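Local coordinates for aldehyde dehydrogenase (PDB 3I44), which probably oxidises aldehydes to the corresponding carboxylic acids with a nicotinamide dinucleotide as coenzyme, as other members of the aldehyde dehydrogenase family do, at residues Glu86-Val91 / Asn134-Tyr139; Glu96-Arg101 / Thr127-Ile132; Ile399-Ile404 / Ala424-Tyr429. The protein carries 1 engineered substitution. All blocks are in the same frame, centred on the assembly; numbering follows the deposited sequence.

Contact 1 (Glu86-Val91 / Asn134-Tyr139); sequences ERLGFV and NFIKAY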
loop_
_atom_site.group_PDB
_atom_site.type_symbol
_atom_site.label_atom_id
_atom_site.label_comp_id
_atom_site.label_asym_id
_atom_site.label_seq_id
_atom_site.Cartn_x
_atom_site.Cartn_y
_atom_site.Cartn_z
ATOM N N GLU A 86 -21.495 13.725 13.842
ATOM C CA GLU A 86 -20.809 14.217 15.043
ATOM C C GLU A 86 -19.305 14.464 14.797
ATOM O O GLU A 86 -18.752 15.426 15.273
ATOM C CB GLU A 86 -20.875 13.190 16.150
ATOM C CG GLU A 86 -22.236 12.889 16.805
ATOM C CD GLU A 86 -22.125 11.588 17.639
ATOM O OE1 GLU A 86 -22.757 10.570 17.269
ATOM O OE2 GLU A 86 -21.302 11.577 18.597
ATOM N N ARG A 87 -18.648 13.556 14.078
ATOM C CA ARG A 87 -17.252 13.745 13.663
ATOM C C ARG A 87 -17.030 14.991 12.815
ATOM O O ARG A 87 -16.070 15.721 13.039
ATOM C CB ARG A 87 -16.735 12.539 12.880
ATOM C CG ARG A 87 -16.651 11.247 13.660
ATOM C CD ARG A 87 -16.254 10.134 12.691
ATOM N NE ARG A 87 -16.648 8.831 13.165
ATOM C CZ ARG A 87 -16.617 7.722 12.450
ATOM N NH1 ARG A 87 -16.234 7.738 11.183
ATOM N NH2 ARG A 87 -16.983 6.572 13.027
ATOM N N LEU A 88 -17.897 15.237 11.831
ATOM C CA LEU A 88 -17.807 16.473 11.082
ATOM C C LEU A 88 -17.961 17.695 12.003
ATOM O O LEU A 88 -17.270 18.693 11.831
ATOM C CB LEU A 88 -18.837 16.512 9.984
ATOM C CG LEU A 88 -18.818 17.731 9.064
ATOM C CD1 LEU A 88 -17.512 17.779 8.312
ATOM C CD2 LEU A 88 -20.038 17.657 8.092
ATOM N N GLY A 89 -18.860 17.615 12.974
ATOM C CA GLY A 89 -19.059 18.722 13.915
ATOM C C GLY A 89 -17.793 19.009 14.715
ATOM O O GLY A 89 -17.471 20.176 14.972
ATOM N N PHE A 90 -17.064 17.963 15.115
ATOM C CA PHE A 90 -15.775 18.204 15.763
ATOM C C PHE A 90 -14.761 18.885 14.846
ATOM O O PHE A 90 -14.024 19.762 15.274
ATOM C CB PHE A 90 -15.161 16.923 16.322
ATOM C CG PHE A 90 -15.766 16.491 17.634
ATOM C CD1 PHE A 90 -15.523 17.227 18.805
ATOM C CD2 PHE A 90 -16.554 15.350 17.705
ATOM C CE1 PHE A 90 -16.076 16.839 20.015
ATOM C CE2 PHE A 90 -17.109 14.944 18.927
ATOM C CZ PHE A 90 -16.861 15.678 20.079
ATOM N N VAL A 91 -14.703 18.453 13.602
ATOM C CA VAL A 91 -13.771 19.054 12.629
ATOM C C VAL A 91 -14.116 20.520 12.316
ATOM O O VAL A 91 -13.241 21.372 12.195
ATOM C CB VAL A 91 -13.694 18.192 11.365
ATOM C CG1 VAL A 91 -12.896 18.923 10.209
ATOM C CG2 VAL A 91 -13.050 16.855 11.756
ATOM N N ASN A 134 -11.136 21.451 2.719
ATOM C CA ASN A 134 -11.225 20.510 1.623
ATOM C C ASN A 134 -11.625 19.083 2.089
ATOM O O ASN A 134 -12.336 18.363 1.365
ATOM C CB ASN A 134 -9.964 20.531 0.785
ATOM C CG ASN A 134 -9.876 21.776 -0.111
ATOM O OD1 ASN A 134 -10.855 22.212 -0.693
ATOM N ND2 ASN A 134 -8.687 22.308 -0.245
ATOM N N PHE A 135 -11.212 18.703 3.300
ATOM C CA PHE A 135 -11.685 17.454 3.913
ATOM C C PHE A 135 -13.193 17.540 4.231
ATOM O O PHE A 135 -13.933 16.617 3.978
ATOM C CB PHE A 135 -10.909 17.132 5.203
ATOM C CG PHE A 135 -9.504 16.617 4.942
ATOM C CD1 PHE A 135 -9.303 15.489 4.163
ATOM C CD2 PHE A 135 -8.416 17.270 5.435
ATOM C CE1 PHE A 135 -8.034 15.014 3.938
ATOM C CE2 PHE A 135 -7.143 16.806 5.185
ATOM C CZ PHE A 135 -6.949 15.688 4.442
ATOM N N ILE A 136 -13.624 18.663 4.785
ATOM C CA ILE A 136 -15.043 18.901 5.032
ATOM C C ILE A 136 -15.882 18.730 3.771
ATOM O O ILE A 136 -16.852 17.967 3.793
ATOM C CB ILE A 136 -15.272 20.283 5.661
ATOM C CG1 ILE A 136 -14.847 20.248 7.132
ATOM C CG2 ILE A 136 -16.746 20.717 5.524
ATOM C CD1 ILE A 136 -14.667 21.627 7.731
ATOM N N LYS A 137 -15.517 19.421 2.693
ATOM C CA LYS A 137 -16.198 19.269 1.420
ATOM C C LYS A 137 -16.207 17.812 0.953
ATOM O O LYS A 137 -17.269 17.292 0.568
ATOM C CB LYS A 137 -15.607 20.168 0.332
ATOM C CG LYS A 137 -16.271 19.926 -1.062
ATOM C CD LYS A 137 -15.832 20.928 -2.117
ATOM C CE LYS A 137 -16.579 20.678 -3.452
ATOM N NZ LYS A 137 -15.728 21.178 -4.591
ATOM N N ALA A 138 -15.038 17.161 0.976
ATOM C CA ALA A 138 -14.946 15.753 0.567
ATOM C C ALA A 138 -15.851 14.869 1.432
ATOM O O ALA A 138 -16.569 14.044 0.908
ATOM C CB ALA A 138 -13.474 15.230 0.600
ATOM N N TYR A 139 -15.851 15.081 2.746
ATOM C CA TYR A 139 -16.623 14.221 3.652
ATOM C C TYR A 139 -18.110 14.276 3.343
ATOM O O TYR A 139 -18.799 13.273 3.445
ATOM C CB TYR A 139 -16.458 14.641 5.084
ATOM C CG TYR A 139 -16.717 13.579 6.124
ATOM C CD1 TYR A 139 -16.030 12.350 6.105
ATOM C CD2 TYR A 139 -17.563 13.827 7.196
ATOM C CE1 TYR A 139 -16.225 11.401 7.111
ATOM C CE2 TYR A 139 -17.745 12.883 8.207
ATOM C CZ TYR A 139 -17.065 11.685 8.168
ATOM O OH TYR A 139 -17.254 10.748 9.172
#

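Contact 2 (Glu96-Arg101 / Thr127-Ile132); sequences EIYEKR and TGSSHI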
loop_
_atom_site.group_PDB
_atom_site.type_symbol
_atom_site.label_atom_id
_atom_site.label_comp_id
_atom_site.label_asym_id
_atom_site.label_seq_id
_atom_site.Cartn_x
_atom_site.Cartn_y
_atom_site.Cartn_z
ATOM N N GLU A 96 -12.807 26.289 13.483
ATOM C CA GLU A 96 -13.164 27.538 14.159
ATOM C C GLU A 96 -12.083 27.945 15.169
ATOM O O GLU A 96 -11.671 29.091 15.175
ATOM C CB GLU A 96 -14.516 27.419 14.856
ATOM C CG GLU A 96 -14.751 28.548 15.815
ATOM C CD GLU A 96 -16.112 28.515 16.448
ATOM O OE1 GLU A 96 -16.716 27.441 16.577
ATOM O OE2 GLU A 96 -16.552 29.590 16.857
ATOM N N ILE A 97 -11.619 27.020 16.008
ATOM C CA ILE A 97 -10.585 27.363 16.977
ATOM C C ILE A 97 -9.232 27.590 16.270
ATOM O O ILE A 97 -8.478 28.469 16.644
ATOM C CB ILE A 97 -10.489 26.314 18.123
ATOM C CG1 ILE A 97 -11.804 26.297 18.934
ATOM C CG2 ILE A 97 -9.297 26.606 18.992
ATOM C CD1 ILE A 97 -12.167 24.920 19.505
ATOM N N TYR A 98 -8.948 26.815 15.228
ATOM C CA TYR A 98 -7.734 27.002 14.430
ATOM C C TYR A 98 -7.639 28.406 13.876
ATOM O O TYR A 98 -6.585 29.041 13.994
ATOM C CB TYR A 98 -7.672 25.989 13.291
ATOM C CG TYR A 98 -6.390 25.958 12.472
ATOM C CD1 TYR A 98 -5.347 25.051 12.772
ATOM C CD2 TYR A 98 -6.233 26.788 11.372
ATOM C CE1 TYR A 98 -4.178 24.996 11.974
ATOM C CE2 TYR A 98 -5.091 26.742 10.595
ATOM C CZ TYR A 98 -4.061 25.851 10.903
ATOM O OH TYR A 98 -2.941 25.848 10.100
ATOM N N GLU A 99 -8.746 28.911 13.317
ATOM C CA GLU A 99 -8.766 30.274 12.789
ATOM C C GLU A 99 -8.581 31.291 13.919
ATOM O O GLU A 99 -7.831 32.275 13.762
ATOM C CB GLU A 99 -10.030 30.600 11.960
ATOM C CG GLU A 99 -10.119 29.980 10.584
ATOM C CD GLU A 99 -9.035 30.438 9.591
ATOM O OE1 GLU A 99 -8.240 31.364 9.890
ATOM O OE2 GLU A 99 -8.988 29.865 8.473
ATOM N N LYS A 100 -9.230 31.054 15.055
ATOM C CA LYS A 100 -9.073 31.954 16.203
ATOM C C LYS A 100 -7.607 32.025 16.637
ATOM O O LYS A 100 -7.124 33.080 17.014
ATOM C CB LYS A 100 -9.961 31.549 17.384
ATOM C CG LYS A 100 -9.790 32.464 18.636
ATOM C CD LYS A 100 -10.841 32.188 19.712
ATOM C CE LYS A 100 -10.623 30.813 20.333
ATOM N NZ LYS A 100 -11.467 30.559 21.546
ATOM N N ARG A 101 -6.870 30.929 16.508
ATOM C CA ARG A 101 -5.487 30.917 16.982
ATOM C C ARG A 101 -4.451 31.064 15.876
ATOM O O ARG A 101 -3.253 30.824 16.098
ATOM C CB ARG A 101 -5.276 29.651 17.805
ATOM C CG ARG A 101 -6.159 29.641 19.035
ATOM C CD ARG A 101 -5.386 30.032 20.267
ATOM N NE ARG A 101 -5.264 28.908 21.165
ATOM C CZ ARG A 101 -4.286 28.719 22.049
ATOM N NH1 ARG A 101 -4.323 27.627 22.788
ATOM N NH2 ARG A 101 -3.272 29.570 22.189
ATOM N N THR A 127 -2.556 27.112 4.718
ATOM C CA THR A 127 -2.734 25.816 4.054
ATOM C C THR A 127 -3.417 24.795 4.980
ATOM O O THR A 127 -4.226 23.995 4.524
ATOM C CB THR A 127 -1.430 25.245 3.425
ATOM O OG1 THR A 127 -0.404 25.051 4.430
ATOM C CG2 THR A 127 -0.961 26.196 2.369
ATOM N N GLY A 128 -3.136 24.883 6.283
ATOM C CA GLY A 128 -3.838 24.070 7.291
ATOM C C GLY A 128 -5.339 24.232 7.212
ATOM O O GLY A 128 -6.100 23.225 7.113
ATOM N N SER A 129 -5.779 25.501 7.211
ATOM C CA SER A 129 -7.208 25.776 7.161
ATOM C C SER A 129 -7.781 25.321 5.815
ATOM O O SER A 129 -8.877 24.770 5.777
ATOM C CB SER A 129 -7.516 27.252 7.441
ATOM O OG SER A 129 -6.489 28.098 6.947
ATOM N N SER A 130 -7.040 25.519 4.730
ATOM C CA SER A 130 -7.488 25.088 3.401
ATOM C C SER A 130 -7.653 23.560 3.313
ATOM O O SER A 130 -8.618 23.046 2.733
ATOM C CB SER A 130 -6.524 25.574 2.329
ATOM O OG SER A 130 -6.874 25.039 1.076
ATOM N N HIS A 131 -6.720 22.818 3.891
ATOM C CA HIS A 131 -6.858 21.356 3.942
ATOM C C HIS A 131 -8.078 20.940 4.775
ATOM O O HIS A 131 -8.847 20.112 4.346
ATOM C CB HIS A 131 -5.609 20.697 4.509
ATOM C CG HIS A 131 -4.412 20.816 3.620
ATOM N ND1 HIS A 131 -4.515 20.904 2.253
ATOM C CD2 HIS A 131 -3.092 20.805 3.898
ATOM C CE1 HIS A 131 -3.304 20.978 1.728
ATOM N NE2 HIS A 131 -2.426 20.910 2.706
ATOM N N ILE A 132 -8.260 21.533 5.940
ATOM C CA ILE A 132 -9.406 21.231 6.754
ATOM C C ILE A 132 -10.693 21.419 5.946
ATOM O O ILE A 132 -11.528 20.518 5.911
ATOM C CB ILE A 132 -9.465 22.074 8.039
ATOM C CG1 ILE A 132 -8.310 21.683 8.978
ATOM C CG2 ILE A 132 -10.793 21.804 8.703
ATOM C CD1 ILE A 132 -8.047 22.599 10.138
#

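Contact 3 (Ile399-Ile404 / Ala424-Tyr429); sequences IFREEI and ANDTEY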
loop_
_atom_site.group_PDB
_atom_site.type_symbol
_atom_site.label_atom_id
_atom_site.label_comp_id
_atom_site.label_asym_id
_atom_site.label_seq_id
_atom_site.Cartn_x
_atom_site.Cartn_y
_atom_site.Cartn_z
ATOM N N ILE A 399 24.415 17.701 -7.167
ATOM C CA ILE A 399 23.354 18.716 -7.089
ATOM C C ILE A 399 22.191 18.370 -8.020
ATOM O O ILE A 399 21.073 18.838 -7.800
ATOM C CB ILE A 399 23.857 20.194 -7.358
ATOM C CG1 ILE A 399 24.637 20.326 -8.681
ATOM C CG2 ILE A 399 24.701 20.682 -6.205
ATOM C CD1 ILE A 399 25.031 21.776 -9.020
ATOM N N PHE A 400 22.457 17.566 -9.055
ATOM C CA PHE A 400 21.408 17.053 -9.929
ATOM C C PHE A 400 20.622 15.921 -9.253
ATOM O O PHE A 400 19.415 15.820 -9.428
ATOM C CB PHE A 400 22.016 16.566 -11.231
ATOM C CG PHE A 400 21.011 16.149 -12.294
ATOM C CD1 PHE A 400 20.511 17.073 -13.194
ATOM C CD2 PHE A 400 20.619 14.817 -12.433
ATOM C CE1 PHE A 400 19.641 16.694 -14.186
ATOM C CE2 PHE A 400 19.731 14.435 -13.428
ATOM C CZ PHE A 400 19.257 15.381 -14.321
ATOM N N ARG A 401 21.296 15.096 -8.443
ATOM C CA ARG A 401 20.685 13.847 -7.963
ATOM C C ARG A 401 20.090 13.932 -6.589
ATOM O O ARG A 401 19.099 13.258 -6.308
ATOM C CB ARG A 401 21.685 12.699 -7.955
ATOM C CG ARG A 401 22.334 12.467 -9.254
ATOM C CD ARG A 401 22.365 10.998 -9.580
ATOM N NE ARG A 401 22.383 10.887 -11.024
ATOM C CZ ARG A 401 21.386 10.472 -11.802
ATOM N NH1 ARG A 401 20.220 10.023 -11.321
ATOM N NH2 ARG A 401 21.604 10.465 -13.103
ATOM N N GLU A 402 20.689 14.730 -5.726
ATOM C CA GLU A 402 20.326 14.703 -4.318
ATOM C C GLU A 402 19.411 15.833 -3.999
ATOM O O GLU A 402 19.572 16.951 -4.516
ATOM C CB GLU A 402 21.564 14.767 -3.416
ATOM C CG GLU A 402 22.386 13.500 -3.436
ATOM C CD GLU A 402 23.711 13.632 -2.699
ATOM O OE1 GLU A 402 23.776 14.241 -1.612
ATOM O OE2 GLU A 402 24.697 13.100 -3.223
ATOM N N GLU A 403 18.464 15.568 -3.109
ATOM C CA GLU A 403 17.561 16.612 -2.671
ATOM C C GLU A 403 18.358 17.513 -1.740
ATOM O O GLU A 403 18.871 17.036 -0.765
ATOM C CB GLU A 403 16.365 16.032 -1.939
ATOM C CG GLU A 403 15.352 17.086 -1.576
ATOM C CD GLU A 403 14.104 16.498 -0.949
ATOM O OE1 GLU A 403 14.252 15.584 -0.106
ATOM O OE2 GLU A 403 12.993 16.969 -1.283
ATOM N N ILE A 404 18.416 18.818 -2.021
ATOM C CA ILE A 404 19.260 19.750 -1.284
ATOM C C ILE A 404 18.506 20.405 -0.132
ATOM O O ILE A 404 19.079 20.594 0.947
ATOM C CB ILE A 404 19.838 20.819 -2.211
ATOM C CG1 ILE A 404 20.671 20.169 -3.320
ATOM C CG2 ILE A 404 20.655 21.898 -1.413
ATOM C CD1 ILE A 404 21.020 21.111 -4.517
ATOM N N ALA A 424 14.310 14.714 -17.218
ATOM C CA ALA A 424 13.295 14.830 -16.153
ATOM C C ALA A 424 13.103 13.487 -15.428
ATOM O O ALA A 424 12.918 13.447 -14.200
ATOM C CB ALA A 424 11.969 15.337 -16.721
ATOM N N ASN A 425 13.164 12.385 -16.174
ATOM C CA ASN A 425 12.972 11.055 -15.592
ATOM C C ASN A 425 14.231 10.406 -15.020
ATOM O O ASN A 425 14.126 9.318 -14.456
ATOM C CB ASN A 425 12.328 10.063 -16.581
ATOM C CG ASN A 425 10.893 10.379 -16.854
ATOM O OD1 ASN A 425 10.236 11.082 -16.066
ATOM N ND2 ASN A 425 10.382 9.883 -17.978
ATOM N N ASP A 426 15.377 11.081 -15.101
ATOM C CA ASP A 426 16.642 10.541 -14.580
ATOM C C ASP A 426 16.781 10.810 -13.074
ATOM O O ASP A 426 17.534 11.667 -12.623
ATOM C CB ASP A 426 17.828 11.104 -15.353
ATOM C CG ASP A 426 19.152 10.542 -14.867
ATOM O OD1 ASP A 426 19.127 9.521 -14.159
ATOM O OD2 ASP A 426 20.218 11.147 -15.147
ATOM N N THR A 427 15.996 10.077 -12.311
ATOM C CA THR A 427 15.899 10.278 -10.884
ATOM C C THR A 427 15.116 9.105 -10.337
ATOM O O THR A 427 14.343 8.486 -11.079
ATOM C CB THR A 427 15.157 11.597 -10.516
ATOM O OG1 THR A 427 15.107 11.723 -9.081
ATOM C CG2 THR A 427 13.669 11.664 -11.158
ATOM N N GLU A 428 15.315 8.800 -9.059
ATOM C CA GLU A 428 14.533 7.772 -8.388
ATOM C C GLU A 428 13.273 8.382 -7.742
ATOM O O GLU A 428 12.382 7.657 -7.287
ATOM C CB GLU A 428 15.407 7.052 -7.331
ATOM C CG GLU A 428 16.511 6.108 -7.912
ATOM C CD GLU A 428 15.925 4.996 -8.796
ATOM O OE1 GLU A 428 15.358 4.019 -8.255
ATOM O OE2 GLU A 428 16.009 5.099 -10.040
ATOM N N TYR A 429 13.210 9.708 -7.710
ATOM C CA TYR A 429 12.098 10.441 -7.132
ATOM C C TYR A 429 11.005 10.610 -8.189
ATOM O O TYR A 429 11.226 10.240 -9.353
ATOM C CB TYR A 429 12.556 11.811 -6.675
ATOM C CG TYR A 429 13.435 11.837 -5.442
ATOM C CD1 TYR A 429 12.941 11.441 -4.219
ATOM C CD2 TYR A 429 14.752 12.304 -5.502
ATOM C CE1 TYR A 429 13.723 11.479 -3.091
ATOM C CE2 TYR A 429 15.552 12.327 -4.391
ATOM C CZ TYR A 429 15.043 11.918 -3.184
ATOM O OH TYR A 429 15.811 11.972 -2.047
HETATM O O HOH W 1 17.914 13.521 -10.682
HETATM O O HOH W 2 17.365 12.410 -8.112
HETATM O O HOH W 3 18.243 12.812 -2.217
HETATM O O HOH W 4 14.539 12.621 0.515
#

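Contact 1 (Glu86-Val91 / Asn134-Tyr139)
L88 and I136 mark the closest backbone register of two nearly antiparallel helices, with CA atoms 7.1 Å apart and short axes 10.9 Å apart, running at 163° to one another. This is an antiparallel helix pair, helix 84-100 against helix 117-141, in what is, by family resemblance, the coenzyme-binding part of the enzyme. The core is aliphatic. CG1 of I136 is shared by two partners: L88 lays CD1 on it at 3.8 Å, crossing at about a right angle, while V91 brings CG1 to 3.9 Å from that same CG1 and runs past in the opposite sense. V91 can do this because its CG1 lies anti to the backbone N (chi1 171°). Behind V91, helix 174-188 closes the layer with I183 and L187.

Y139 fills the other end of the interface. Its ring slides alongside L88, CD2 coming to 4.1 Å from L88 CB, and I485 of helix 481-486 packs on it too. The ring carries its hydroxyl over to R87, whose chain stretches straight from CG to NE and crosses the tyrosine at about a right angle. Guanidinium and ring planes stand 37° apart, so this is no flat stack. R87 instead spends its NH1 on L187 O and its NE on T82 OG1; Y139 OH bonds weakly to that same L187 carbonyl, and meets R87 through CD, 3.7 Å from OH.

Contact 2 (Glu96-Arg101 / Thr127-Ile132)
Y98 reaches straight across to G128 and S129, and it carries most of this contact. Its CG is anti to the backbone N (chi1 -173°), which sends the ring out from its own helix and onto the backbone of the other. The phenol oxygen ends 3.4 Å from G128 CA, an approach that the bare glycine permits, and it is hydrogen-bonded to T125 O one turn earlier in that helix, so the buried hydroxyl is satisfied. Further back on the ring, CE2 lies 3.7 Å from S129 N and 4.0 Å from S129 CB. I132, one turn further along the other helix than G128, puts CD1 over one face of the ring, 4.4 Å from Y98 CG. M175 of helix 174-188 and I210 of helix 202-213 also pack on Y98.

The frame is again an antiparallel helix pair, 84-100 against 117-141, with short axes 10.5 Å apart and directions differing by 166°; E99 and S129 are in register, their CA atoms 7.4 Å apart.

E99, next along, is exposed to solvent. Bent at chi2 (-64°), it brings OE2 to 3.2 Å from S129 CB in the conformer given; S129 has a second conformer, so this approach and the bond from its OG to A126 O are doubtful in detail. R101 then ends the helix.

Contact 3 (Ile399-Ile404 / Ala424-Tyr429)
R401 meets D426 end-on, both terminal nitrogens converging on one carboxylate oxygen. NH1 lies 3.1 Å from D426 OD1 and NH2 2.9 Å from the same OD1, which sits in the guanidinium plane. The two groups are turned 60° apart, so the arginine comes at the carboxylate from one face: NH1 is above its plane, NH2 on the syn side. A further NH2 bond, to D426 OD2, is weak. The bend at chi2 of R401 (-135°) swings the guanidinium there.

The side chains of F400 and D426 cross at about a right angle, CE2 3.7 Å from OD2 and 3.6 Å from D426 O; the ring also makes a cation-pi contact with R308. Y429 turns a ring edge toward R401 O, and its OH lies 4.1 Å from E403 CB. That hydroxyl holds two waters, bound to E403 N and to E403 OE1; E403 OE2 is taken by G273 N. One water donates to both F400 O and D426 O; another joins R401 O to the T427 hydroxyl, OG1, which also accepts from Y429 N at 3.1 Å, an ST turn.

E402 to I404 begin the EEIFGP sequence, which in related aldehyde dehydrogenases is associated with the coenzyme site. Pieces 400-403 and 426-429 run the same way, 4° apart, where helices 398-401 and 417-425 give way to loop; I404 packs on helix 348-363, F400 on strand 408-414 and A424 on strand 276-279.

In the fold
Contacts 1 and 2 belong to one interface. Both join helix 84-100 to helix 117-141, with centres about 13 Å apart, and contact 2 is nested inside the chain loop that contact 1 closes; they meet where V91 CG1 lies 3.9 Å from I132 CG2. Helix 174-188 lies against both. Contact 3 comes much later in the chain, on the opposite side of the chain's centre, about 37 Å from contact 1 and about 34 Å from contact 2 between centres. It lies beside the seven-stranded sheet that includes strands 276-279 and 408-414, probably the catalytic domain. The buried helix pair and the water-bridged, salt-bridged contact 3 thus belong to different parts of the subunit.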